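Local coordinates for protein L-amino acid deaminase (Proteus vulgaris, PDB 5I39) that probably catalyses the FAD-dependent oxidative deamination of L-amino acids as a membrane-bound flavoenzyme, at residues A[259-268]-A[291-301]; A[115-125]-A[174-185]. All blocks are in the same frame, centred on the assembly; numbering follows the deposited sequence. Where two conformers were deposited one is given.

Overall arrangement
Contacts 1 and 2 belong to one mixed sheet, and their centres lie about 15 Å apart. Strand 117-123 of contact 2 pairs with strand 276-279, which leads through strand 283-287 to strand 293-295 of contact 1. The two also meet directly, where I300 CD1 packs 4.1 Å from R121 NH1. Contact 2 is the more buried; its pairing runs in two sections, and waters and charged groups border it. Contact 1 is partly buried: regular pairing at one end gives way to side-chain and water bridges, with surface residues near V301. Both reach the flavin, contact 1 through the glutamines Q261 and Q263, contact 2 through the aromatic F184.

Contact 1 of 2, residues A[259-268]-A[291-301]; sequences AYQSQQLISG and GTYATSPRVIV. With FAD (flavin-adenine dinucleotide), chain B; EDO (1,2-ethanediol), chain K.
The amide of Q261 reaches across to the carbonyl of V299 right beside the flavin, where the two segments no longer pair as strands. Its CG stands anti to the backbone N (chi1 -174°) and the chain runs on extended, which carries NE2 to 2.9 Å from V299 O in a weak, bent hydrogen bond. The same Q261 NE2 lies 3.5 Å from C6 of FAD. On the other arm of the amide, OE1 receives a weak bond from an ethanediol, probably a crystallisation additive, whose O2 also accepts the backbone N of V301 at 3.0 Å. Q263 lies close by, its CG 3.8 Å from the flavin methyl carbon C7M, so two glutamines of one strand border the isoalloxazine.

Further along, S296 OG sits 2.7 Å from S262 O and 2.9 Å from R298 O, and which of the two acceptors takes its proton is not settled. A water adds a second link by accepting from S262 N and donating to R298 O. Beyond S296 true antiparallel pairing takes over. Q264 with T295 and I266 with Y293 are hydrogen-bonded pairs, the latter nearly straight in both directions, and L265 with A294 between them is non-hydrogen-bonded. Q264 OE1 and T295 OG1 share a water, while Q264 NE2 is held by Q343 and L321, and T295 OG1 by F284. On this same face I266 CG1 packs 3.9 Å from Y293 CB; on the other, L265 CD1 lies 3.6 Å from T292 OG1, which is hydrogen-bonded to D290.

Strand 257-266 runs between strands 293-295 and 340-350, and 293-295 in turn pairs with 283-287. Helix 318-331 lies against Q264 and I266 through L325, with L328 also touching I266.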
loop_
_atom_site.group_PDB
_atom_site.type_symbol
_atom_site.label_atom_id
_atom_site.label_comp_id
_atom_site.label_asym_id
_atom_site.label_seq_id
_atom_site.Cartn_x
_atom_site.Cartn_y
_atom_site.Cartn_z
ATOM N N ALA A 259 -7.919 9.910 -7.428
ATOM C CA ALA A 259 -6.658 10.156 -8.110
ATOM C C ALA A 259 -6.361 8.919 -8.938
ATOM O O ALA A 259 -6.797 7.816 -8.597
ATOM C CB ALA A 259 -5.547 10.423 -7.111
ATOM N N TYR A 260 -5.633 9.109 -10.031
ATOM C CA TYR A 260 -5.322 8.026 -10.956
ATOM C C TYR A 260 -3.845 8.052 -11.301
ATOM O O TYR A 260 -3.230 9.117 -11.358
ATOM C CB TYR A 260 -6.175 8.140 -12.221
ATOM C CG TYR A 260 -7.653 8.064 -11.929
ATOM C CD1 TYR A 260 -8.305 6.833 -11.876
ATOM C CD2 TYR A 260 -8.399 9.216 -11.671
ATOM C CE1 TYR A 260 -9.658 6.748 -11.589
ATOM C CE2 TYR A 260 -9.756 9.140 -11.385
ATOM C CZ TYR A 260 -10.380 7.903 -11.347
ATOM O OH TYR A 260 -11.720 7.806 -11.065
ATOM N N GLN A 261 -3.285 6.870 -11.525
ATOM C CA GLN A 261 -1.859 6.727 -11.797
ATOM C C GLN A 261 -1.633 5.529 -12.707
ATOM O O GLN A 261 -2.281 4.492 -12.544
ATOM C CB GLN A 261 -1.115 6.567 -10.470
ATOM C CG GLN A 261 0.399 6.541 -10.549
ATOM C CD GLN A 261 1.032 6.788 -9.186
ATOM O OE1 GLN A 261 0.941 7.884 -8.645
ATOM N NE2 GLN A 261 1.653 5.772 -8.617
ATOM N N SER A 262 -0.734 5.705 -13.678
ATOM C CA SER A 262 -0.365 4.639 -14.610
ATOM C C SER A 262 0.895 3.922 -14.139
ATOM O O SER A 262 1.711 4.491 -13.407
ATOM C CB SER A 262 -0.151 5.198 -16.017
ATOM O OG SER A 262 -1.384 5.570 -16.606
ATOM N N GLN A 263 1.033 2.669 -14.567
ATOM C CA GLN A 263 2.157 1.811 -14.203
ATOM C C GLN A 263 2.566 0.959 -15.386
ATOM O O GLN A 263 1.730 0.595 -16.220
ATOM C CB GLN A 263 1.770 0.882 -13.055
ATOM C CG GLN A 263 1.396 1.570 -11.759
ATOM C CD GLN A 263 2.516 2.400 -11.163
ATOM O OE1 GLN A 263 3.703 2.173 -11.407
ATOM N NE2 GLN A 263 2.146 3.371 -10.380
ATOM N N GLN A 264 3.853 0.636 -15.440
ATOM C CA GLN A 264 4.421 -0.215 -16.478
ATOM C C GLN A 264 5.351 -1.238 -15.847
ATOM O O GLN A 264 5.892 -1.015 -14.760
ATOM C CB GLN A 264 5.205 0.622 -17.484
ATOM C CG GLN A 264 4.364 1.663 -18.198
ATOM C CD GLN A 264 5.204 2.700 -18.911
ATOM O OE1 GLN A 264 6.060 3.340 -18.302
ATOM N NE2 GLN A 264 4.951 2.890 -20.198
ATOM N N LEU A 265 5.520 -2.365 -16.530
ATOM C CA LEU A 265 6.449 -3.404 -16.113
ATOM C C LEU A 265 7.244 -3.815 -17.338
ATOM O O LEU A 265 6.654 -4.152 -18.366
ATOM C CB LEU A 265 5.704 -4.606 -15.526
ATOM C CG LEU A 265 6.579 -5.757 -15.006
ATOM C CD1 LEU A 265 7.412 -5.322 -13.812
ATOM C CD2 LEU A 265 5.735 -6.969 -14.641
ATOM N N ILE A 266 8.570 -3.777 -17.228
ATOM C CA ILE A 266 9.460 -4.153 -18.326
ATOM C C ILE A 266 10.399 -5.271 -17.897
ATOM O O ILE A 266 10.659 -5.466 -16.705
ATOM C CB ILE A 266 10.251 -2.940 -18.882
ATOM C CG1 ILE A 266 11.236 -2.370 -17.848
ATOM C CG2 ILE A 266 9.274 -1.875 -19.372
ATOM C CD1 ILE A 266 12.147 -1.286 -18.389
ATOM N N SER A 267 10.910 -6.005 -18.878
ATOM C CA SER A 267 11.857 -7.074 -18.605
ATOM C C SER A 267 13.203 -6.502 -18.174
ATOM O O SER A 267 13.511 -5.326 -18.404
ATOM C CB SER A 267 12.017 -8.000 -19.812
ATOM O OG SER A 267 12.557 -7.324 -20.932
ATOM N N GLY A 268 13.986 -7.356 -17.528
ATOM C CA GLY A 268 15.252 -6.967 -16.936
ATOM C C GLY A 268 16.406 -6.917 -17.911
ATOM O O GLY A 268 16.238 -7.035 -19.125
ATOM N N GLY A 291 13.794 -9.635 -11.020
ATOM C CA GLY A 291 14.665 -8.915 -11.950
ATOM C C GLY A 291 13.964 -8.138 -13.050
ATOM O O GLY A 291 14.629 -7.479 -13.841
ATOM N N THR A 292 12.635 -8.205 -13.120
ATOM C CA THR A 292 11.870 -7.281 -13.957
ATOM C C THR A 292 11.898 -5.903 -13.287
ATOM O O THR A 292 12.314 -5.776 -12.131
ATOM C CB THR A 292 10.420 -7.759 -14.176
ATOM O OG1 THR A 292 9.745 -7.881 -12.919
ATOM C CG2 THR A 292 10.393 -9.104 -14.908
ATOM N N TYR A 293 11.468 -4.878 -14.016
ATOM C CA TYR A 293 11.475 -3.504 -13.513
ATOM C C TYR A 293 10.124 -2.831 -13.655
ATOM O O TYR A 293 9.576 -2.732 -14.760
ATOM C CB TYR A 293 12.532 -2.659 -14.229
ATOM C CG TYR A 293 13.927 -2.879 -13.706
ATOM C CD1 TYR A 293 14.655 -4.009 -14.066
ATOM C CD2 TYR A 293 14.520 -1.963 -12.836
ATOM C CE1 TYR A 293 15.937 -4.224 -13.581
ATOM C CE2 TYR A 293 15.802 -2.166 -12.346
ATOM C CZ TYR A 293 16.506 -3.297 -12.720
ATOM O OH TYR A 293 17.775 -3.494 -12.232
ATOM N N ALA A 294 9.612 -2.351 -12.528
ATOM C CA ALA A 294 8.469 -1.462 -12.509
ATOM C C ALA A 294 8.933 -0.059 -12.888
ATOM O O ALA A 294 10.006 0.375 -12.483
ATOM C CB ALA A 294 7.844 -1.457 -11.128
ATOM N N THR A 295 8.122 0.638 -13.673
ATOM C CA THR A 295 8.409 2.020 -14.061
ATOM C C THR A 295 7.109 2.727 -14.423
ATOM O O THR A 295 6.093 2.087 -14.640
ATOM C CB THR A 295 9.409 2.083 -15.245
ATOM O OG1 THR A 295 9.688 3.448 -15.588
ATOM C CG2 THR A 295 8.876 1.356 -16.478
ATOM N N SER A 296 7.160 4.050 -14.509
ATOM C CA SER A 296 5.998 4.860 -14.890
ATOM C C SER A 296 6.433 6.305 -15.092
ATOM O O SER A 296 7.400 6.725 -14.474
ATOM C CB SER A 296 4.932 4.797 -13.793
ATOM O OG SER A 296 3.960 5.817 -13.927
ATOM N N PRO A 297 5.719 7.075 -15.944
ATOM C CA PRO A 297 6.042 8.509 -16.048
ATOM C C PRO A 297 5.796 9.325 -14.769
ATOM O O PRO A 297 6.375 10.398 -14.619
ATOM C CB PRO A 297 5.126 8.998 -17.178
ATOM C CG PRO A 297 4.040 7.985 -17.272
ATOM C CD PRO A 297 4.678 6.680 -16.911
ATOM N N ARG A 298 4.936 8.833 -13.877
ATOM C CA ARG A 298 4.684 9.480 -12.588
ATOM C C ARG A 298 4.208 8.434 -11.578
ATOM O O ARG A 298 3.220 7.738 -11.824
ATOM C CB ARG A 298 3.636 10.583 -12.745
ATOM C CG ARG A 298 3.491 11.480 -11.525
ATOM C CD ARG A 298 2.326 12.451 -11.658
ATOM N NE ARG A 298 2.579 13.513 -12.638
ATOM C CZ ARG A 298 3.129 14.706 -12.384
ATOM N NH1 ARG A 298 3.523 15.053 -11.156
ATOM N NH2 ARG A 298 3.294 15.572 -13.383
ATOM N N VAL A 299 4.910 8.337 -10.447
ATOM C CA VAL A 299 4.616 7.323 -9.410
ATOM C C VAL A 299 4.124 7.875 -8.064
ATOM O O VAL A 299 3.750 7.087 -7.191
ATOM C CB VAL A 299 5.818 6.372 -9.158
ATOM C CG1 VAL A 299 6.111 5.551 -10.401
ATOM C CG2 VAL A 299 7.065 7.125 -8.702
ATOM N N ILE A 300 4.122 9.195 -7.889
ATOM C CA ILE A 300 3.597 9.831 -6.670
ATOM C C ILE A 300 2.658 10.969 -7.099
ATOM O O ILE A 300 3.096 11.921 -7.747
ATOM C CB ILE A 300 4.735 10.338 -5.736
ATOM C CG1 ILE A 300 5.623 9.163 -5.272
ATOM C CG2 ILE A 300 4.155 11.064 -4.521
ATOM C CD1 ILE A 300 6.873 9.552 -4.527
ATOM N N VAL A 301 1.374 10.852 -6.753
ATOM C CA VAL A 301 0.374 11.894 -7.078
ATOM C C VAL A 301 0.613 13.179 -6.279
ATOM O O VAL A 301 1.027 13.137 -5.120
ATOM C CB VAL A 301 -1.102 11.434 -6.891
ATOM C CG1 VAL A 301 -1.460 10.330 -7.870
ATOM C CG2 VAL A 301 -1.410 11.018 -5.458
HETATM P PA FAD B . -8.155 -2.062 -2.280
HETATM O O1A FAD B . -8.716 -1.328 -3.504
HETATM O O2A FAD B . -6.944 -2.927 -2.574
HETATM O O5B FAD B . -9.232 -3.037 -1.633
HETATM C C5B FAD B . -10.537 -2.614 -1.264
HETATM C C4B FAD B . -11.447 -3.790 -1.565
HETATM O O4B FAD B . -12.765 -3.496 -1.059
HETATM C C3B FAD B . -11.590 -4.033 -3.068
HETATM O O3B FAD B . -11.108 -5.336 -3.394
HETATM C C2B FAD B . -13.096 -3.840 -3.301
HETATM O O2B FAD B . -13.631 -4.690 -4.334
HETATM C C1B FAD B . -13.684 -4.120 -1.929
HETATM N N9A FAD B . -14.991 -3.512 -1.660
HETATM C C8A FAD B . -15.325 -2.247 -1.824
HETATM N N7A FAD B . -16.590 -2.004 -1.424
HETATM C C5A FAD B . -17.045 -3.178 -1.005
HETATM C C6A FAD B . -18.306 -3.668 -0.456
HETATM N N6A FAD B . -19.347 -2.827 -0.285
HETATM N N1A FAD B . -18.404 -4.969 -0.120
HETATM C C2A FAD B . -17.372 -5.810 -0.264
HETATM N N3A FAD B . -16.193 -5.446 -0.780
HETATM C C4A FAD B . -16.001 -4.172 -1.143
HETATM N N1 FAD B . 1.230 2.191 -1.864
HETATM C C2 FAD B . 2.484 2.007 -1.441
HETATM O O2 FAD B . 2.667 1.824 -0.224
HETATM N N3 FAD B . 3.524 2.025 -2.311
HETATM C C4 FAD B . 3.403 2.247 -3.624
HETATM O O4 FAD B . 4.378 2.229 -4.362
HETATM C C4X FAD B . 2.060 2.482 -4.170
HETATM N N5 FAD B . 1.822 2.773 -5.477
HETATM C C5X FAD B . 0.567 2.798 -5.938
HETATM C C6 FAD B . 0.299 2.875 -7.307
HETATM C C7 FAD B . -0.999 2.840 -7.808
HETATM C C7M FAD B . -1.255 2.872 -9.298
HETATM C C8 FAD B . -2.132 2.738 -6.876
HETATM C C8M FAD B . -3.558 2.660 -7.366
HETATM C C9 FAD B . -1.867 2.684 -5.506
HETATM C C9A FAD B . -0.571 2.714 -5.004
HETATM N N10 FAD B . -0.309 2.661 -3.630
HETATM C C10 FAD B . 0.982 2.422 -3.166
HETATM C "C1'" FAD B . -1.386 2.662 -2.660
HETATM C "C2'" FAD B . -1.850 1.306 -2.259
HETATM O "O2'" FAD B . -1.901 0.476 -3.415
HETATM C "C3'" FAD B . -3.225 1.473 -1.620
HETATM O "O3'" FAD B . -3.209 2.505 -0.598
HETATM C "C4'" FAD B . -3.738 0.207 -0.976
HETATM O "O4'" FAD B . -3.643 -0.893 -1.900
HETATM C "C5'" FAD B . -5.183 0.401 -0.553
HETATM O "O5'" FAD B . -5.616 -0.847 -0.009
HETATM P P FAD B . -7.191 -1.048 0.315
HETATM O O1P FAD B . -7.331 -2.408 0.929
HETATM O O2P FAD B . -7.715 0.174 1.039
HETATM O O3P FAD B . -7.882 -0.948 -1.152
HETATM C C1 EDO K . 1.523 6.064 -4.525
HETATM O O1 EDO K . 2.393 5.545 -3.512
HETATM C C2 EDO K . 1.319 7.565 -4.332
HETATM O O2 EDO K . 0.747 8.155 -5.511
HETATM O O HOH W 1 1.184 7.811 -13.988
HETATM O O HOH W 2 8.410 4.769 -17.775
#

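Contact 2 of 2, residues A[115-125]-A[174-185]; sequences TYRTQGRVEVP and IAGFEEDSGSFD. With EDO (1,2-ethanediol), chain I.
F177 and V122 form the apolar centre: V122 CB lies 4.3 Å from A175 CB, and in the given one of its two conformers V122 CG1 is 3.5 Å from F177 CD1. With chi1 at -176° the F177 ring is directed away from its own amide, and R121 O meets its edge, while CA of E179 sits over one face. V124 CG2 touches the A175 methyl at 3.9 Å.

A second apolar group joins Y116 to F184, with CD1 of Y116 3.6 Å from F184 CD2 and the ring planes at 59°. Y116 OH comes within 3.1 Å of G182 CA. F184 approaches the FAD.

Between these groups strand 117-123 is broken, and its antiparallel pairing is resumed with the register shifted by one. Opposite Q119 and G120, the type I turn E178 to S181 links strands 175-178 and 182-183, in a mixed sheet consistent with the substrate-binding domain of the DAO family. S181 O accepts from both Q119 N and G120 N, and R121 N and S181 N reach E178 O from opposite faces of its plane.

Beyond the backbone, R121 grips E123 OE1 end-on with NH1 and NH2, the NH2 bond being 2.8 Å, while its NE binds Q82, an FAD-binding residue. At the far end D185 N donates to T115 OG1 at 2.8 Å, and the D185 carboxylate forms salt bridges with R23 and R286.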
loop_
_atom_site.group_PDB
_atom_site.type_symbol
_atom_site.label_atom_id
_atom_site.label_comp_id
_atom_site.label_asym_id
_atom_site.label_seq_id
_atom_site.Cartn_x
_atom_site.Cartn_y
_atom_site.Cartn_z
ATOM N N THR A 115 7.745 -11.273 -1.676
ATOM C CA THR A 115 8.564 -10.394 -2.542
ATOM C C THR A 115 9.112 -9.157 -1.833
ATOM O O THR A 115 9.857 -8.398 -2.452
ATOM C CB THR A 115 7.938 -9.986 -3.902
ATOM O OG1 THR A 115 6.864 -9.055 -3.714
ATOM C CG2 THR A 115 7.485 -11.201 -4.677
ATOM N N TYR A 116 8.812 -8.961 -0.548
ATOM C CA TYR A 116 9.375 -7.806 0.141
ATOM C C TYR A 116 10.894 -7.917 0.183
ATOM O O TYR A 116 11.438 -8.976 0.528
ATOM C CB TYR A 116 8.851 -7.621 1.562
ATOM C CG TYR A 116 9.271 -6.274 2.122
ATOM C CD1 TYR A 116 8.615 -5.114 1.732
ATOM C CD2 TYR A 116 10.350 -6.150 2.997
ATOM C CE1 TYR A 116 8.995 -3.866 2.203
ATOM C CE2 TYR A 116 10.739 -4.907 3.480
ATOM C CZ TYR A 116 10.053 -3.770 3.086
ATOM O OH TYR A 116 10.399 -2.528 3.566
ATOM N N ARG A 117 11.557 -6.818 -0.174
ATOM C CA ARG A 117 13.008 -6.705 -0.107
ATOM C C ARG A 117 13.366 -5.356 0.483
ATOM O O ARG A 117 12.701 -4.357 0.206
ATOM C CB ARG A 117 13.630 -6.788 -1.505
ATOM C CG ARG A 117 13.358 -8.079 -2.261
ATOM C CD ARG A 117 14.140 -9.251 -1.696
ATOM N NE ARG A 117 13.905 -10.477 -2.462
ATOM C CZ ARG A 117 12.889 -11.324 -2.287
ATOM N NH1 ARG A 117 11.975 -11.119 -1.340
ATOM N NH2 ARG A 117 12.795 -12.401 -3.058
ATOM N N THR A 118 14.426 -5.333 1.283
ATOM C CA THR A 118 15.058 -4.077 1.674
ATOM C C THR A 118 16.045 -3.749 0.560
ATOM O O THR A 118 17.042 -4.446 0.370
ATOM C CB THR A 118 15.716 -4.189 3.052
ATOM O OG1 THR A 118 14.693 -4.410 4.027
ATOM C CG2 THR A 118 16.432 -2.911 3.418
ATOM N N GLN A 119 15.725 -2.693 -0.179
ATOM C CA GLN A 119 16.300 -2.425 -1.492
ATOM C C GLN A 119 17.163 -1.171 -1.572
ATOM O O GLN A 119 18.216 -1.186 -2.215
ATOM C CB GLN A 119 15.148 -2.305 -2.485
ATOM C CG GLN A 119 15.545 -1.891 -3.884
ATOM C CD GLN A 119 14.356 -1.929 -4.804
ATOM O OE1 GLN A 119 13.401 -1.175 -4.620
ATOM N NE2 GLN A 119 14.389 -2.815 -5.790
ATOM N N GLY A 120 16.694 -0.077 -0.984
ATOM C CA GLY A 120 17.371 1.205 -1.113
ATOM C C GLY A 120 16.845 2.017 -2.282
ATOM O O GLY A 120 16.542 1.479 -3.353
ATOM N N ARG A 121 16.747 3.325 -2.069
ATOM C CA ARG A 121 16.131 4.242 -3.022
ATOM C C ARG A 121 16.939 5.521 -3.109
ATOM O O ARG A 121 17.188 6.165 -2.092
ATOM C CB ARG A 121 14.703 4.576 -2.594
ATOM C CG ARG A 121 13.971 5.577 -3.474
ATOM C CD ARG A 121 12.567 5.768 -2.942
ATOM N NE ARG A 121 11.726 6.618 -3.781
ATOM C CZ ARG A 121 11.718 7.952 -3.767
ATOM N NH1 ARG A 121 10.894 8.603 -4.578
ATOM N NH2 ARG A 121 12.521 8.651 -2.962
ATOM N N VAL A 122 17.313 5.886 -4.334
ATOM C CA VAL A 122 18.032 7.138 -4.568
ATOM C C VAL A 122 17.125 8.093 -5.327
ATOM O O VAL A 122 16.580 7.764 -6.383
ATOM C CB VAL A 122 19.402 6.973 -5.278
ATOM C CG1 VAL A 122 20.396 6.290 -4.350
ATOM C CG2 VAL A 122 19.298 6.228 -6.605
ATOM N N GLU A 123 16.937 9.279 -4.749
ATOM C CA GLU A 123 16.157 10.336 -5.388
ATOM C C GLU A 123 17.035 11.567 -5.551
ATOM O O GLU A 123 17.418 12.206 -4.569
ATOM C CB GLU A 123 14.889 10.688 -4.610
ATOM C CG GLU A 123 14.083 11.769 -5.323
ATOM C CD GLU A 123 12.720 12.060 -4.732
ATOM O OE1 GLU A 123 12.215 11.277 -3.907
ATOM O OE2 GLU A 123 12.143 13.097 -5.125
ATOM N N VAL A 124 17.355 11.897 -6.798
ATOM C CA VAL A 124 18.086 13.122 -7.100
ATOM C C VAL A 124 17.106 14.297 -6.982
ATOM O O VAL A 124 16.030 14.251 -7.575
ATOM C CB VAL A 124 18.722 13.052 -8.503
ATOM C CG1 VAL A 124 19.306 14.397 -8.921
ATOM C CG2 VAL A 124 19.795 11.973 -8.541
ATOM N N PRO A 125 17.464 15.348 -6.218
ATOM C CA PRO A 125 16.548 16.483 -6.072
ATOM C C PRO A 125 16.343 17.247 -7.380
ATOM O O PRO A 125 17.196 17.209 -8.261
ATOM C CB PRO A 125 17.245 17.365 -5.031
ATOM C CG PRO A 125 18.685 17.033 -5.166
ATOM C CD PRO A 125 18.714 15.567 -5.471
ATOM N N ILE A 174 24.283 14.332 -6.750
ATOM C CA ILE A 174 23.824 14.293 -5.365
ATOM C C ILE A 174 22.435 13.677 -5.307
ATOM O O ILE A 174 21.645 13.838 -6.235
ATOM C CB ILE A 174 23.862 15.715 -4.738
ATOM C CG1 ILE A 174 23.704 15.649 -3.218
ATOM C CG2 ILE A 174 22.820 16.640 -5.369
ATOM C CD1 ILE A 174 24.200 16.895 -2.516
ATOM N N ALA A 175 22.143 12.969 -4.223
ATOM C CA ALA A 175 20.827 12.353 -4.057
ATOM C C ALA A 175 20.519 12.079 -2.605
ATOM O O ALA A 175 21.421 11.920 -1.785
ATOM C CB ALA A 175 20.744 11.057 -4.840
ATOM N N GLY A 176 19.228 12.006 -2.309
ATOM C CA GLY A 176 18.759 11.468 -1.041
ATOM C C GLY A 176 18.629 9.963 -1.149
ATOM O O GLY A 176 17.959 9.459 -2.047
ATOM N N PHE A 177 19.270 9.253 -0.225
ATOM C CA PHE A 177 19.332 7.793 -0.231
ATOM C C PHE A 177 18.592 7.250 0.976
ATOM O O PHE A 177 19.064 7.379 2.106
ATOM C CB PHE A 177 20.800 7.352 -0.199
ATOM C CG PHE A 177 21.029 5.853 -0.287
ATOM C CD1 PHE A 177 20.238 5.013 -1.080
ATOM C CD2 PHE A 177 22.109 5.290 0.383
ATOM C CE1 PHE A 177 20.511 3.652 -1.168
ATOM C CE2 PHE A 177 22.382 3.935 0.295
ATOM C CZ PHE A 177 21.583 3.112 -0.479
ATOM N N GLU A 178 17.420 6.668 0.743
ATOM C CA GLU A 178 16.704 5.953 1.791
ATOM C C GLU A 178 17.218 4.529 1.701
ATOM O O GLU A 178 16.707 3.714 0.923
ATOM C CB GLU A 178 15.194 6.044 1.584
ATOM C CG GLU A 178 14.387 5.319 2.650
ATOM C CD GLU A 178 12.907 5.637 2.630
ATOM O OE1 GLU A 178 12.508 6.711 2.140
ATOM O OE2 GLU A 178 12.131 4.805 3.159
ATOM N N GLU A 179 18.273 4.246 2.462
ATOM C CA GLU A 179 19.024 3.002 2.281
ATOM C C GLU A 179 18.175 1.760 2.532
ATOM O O GLU A 179 18.385 0.727 1.905
ATOM C CB GLU A 179 20.281 2.976 3.157
ATOM C CG GLU A 179 21.121 1.716 2.926
ATOM C CD GLU A 179 22.565 1.815 3.381
ATOM O OE1 GLU A 179 22.883 2.659 4.233
ATOM O OE2 GLU A 179 23.395 1.017 2.894
ATOM N N ASP A 180 17.226 1.874 3.452
ATOM C CA ASP A 180 16.365 0.751 3.812
ATOM C C ASP A 180 14.976 0.816 3.181
ATOM O O ASP A 180 14.043 0.199 3.688
ATOM C CB ASP A 180 16.258 0.642 5.334
ATOM C CG ASP A 180 15.470 1.770 5.947
ATOM O OD1 ASP A 180 15.402 2.871 5.344
ATOM O OD2 ASP A 180 14.910 1.548 7.036
ATOM N N SER A 181 14.818 1.541 2.074
ATOM C CA SER A 181 13.526 1.548 1.392
ATOM C C SER A 181 13.139 0.121 1.026
ATOM O O SER A 181 13.999 -0.706 0.699
ATOM C CB SER A 181 13.561 2.393 0.124
ATOM O OG SER A 181 14.353 1.774 -0.875
ATOM N N GLY A 182 11.844 -0.153 1.098
ATOM C CA GLY A 182 11.313 -1.453 0.751
ATOM C C GLY A 182 10.825 -1.537 -0.674
ATOM O O GLY A 182 10.488 -0.529 -1.298
ATOM N N SER A 183 10.765 -2.768 -1.162
ATOM C CA SER A 183 10.203 -3.105 -2.457
ATOM C C SER A 183 9.262 -4.282 -2.272
ATOM O O SER A 183 9.593 -5.219 -1.557
ATOM C CB SER A 183 11.332 -3.506 -3.400
ATOM O OG SER A 183 10.852 -4.000 -4.635
ATOM N N PHE A 184 8.102 -4.230 -2.915
ATOM C CA PHE A 184 7.177 -5.373 -2.970
ATOM C C PHE A 184 6.493 -5.358 -4.326
ATOM O O PHE A 184 6.284 -4.298 -4.912
ATOM C CB PHE A 184 6.160 -5.459 -1.791
ATOM C CG PHE A 184 5.740 -4.135 -1.182
ATOM C CD1 PHE A 184 5.535 -2.986 -1.949
ATOM C CD2 PHE A 184 5.488 -4.056 0.189
ATOM C CE1 PHE A 184 5.144 -1.792 -1.358
ATOM C CE2 PHE A 184 5.091 -2.865 0.778
ATOM C CZ PHE A 184 4.927 -1.732 0.005
ATOM N N ASP A 185 6.157 -6.545 -4.820
ATOM C CA ASP A 185 5.686 -6.691 -6.198
ATOM C C ASP A 185 4.180 -6.951 -6.198
ATOM O O ASP A 185 3.711 -7.866 -5.514
ATOM C CB ASP A 185 6.408 -7.843 -6.904
ATOM C CG ASP A 185 7.929 -7.718 -6.863
ATOM O OD1 ASP A 185 8.465 -6.624 -6.574
ATOM O OD2 ASP A 185 8.600 -8.741 -7.123
HETATM C C1 EDO I . 13.006 14.456 -8.896
HETATM O O1 EDO I . 13.400 14.995 -7.634
HETATM C C2 EDO I . 12.800 12.956 -8.740
HETATM O O2 EDO I . 11.752 12.677 -7.801
HETATM O O HOH W 3 10.417 -6.696 -4.599
HETATM O O HOH W 4 12.973 -2.231 4.488
HETATM O O HOH W 5 12.617 0.642 -2.694
HETATM O O HOH W 6 20.167 -0.763 0.420
#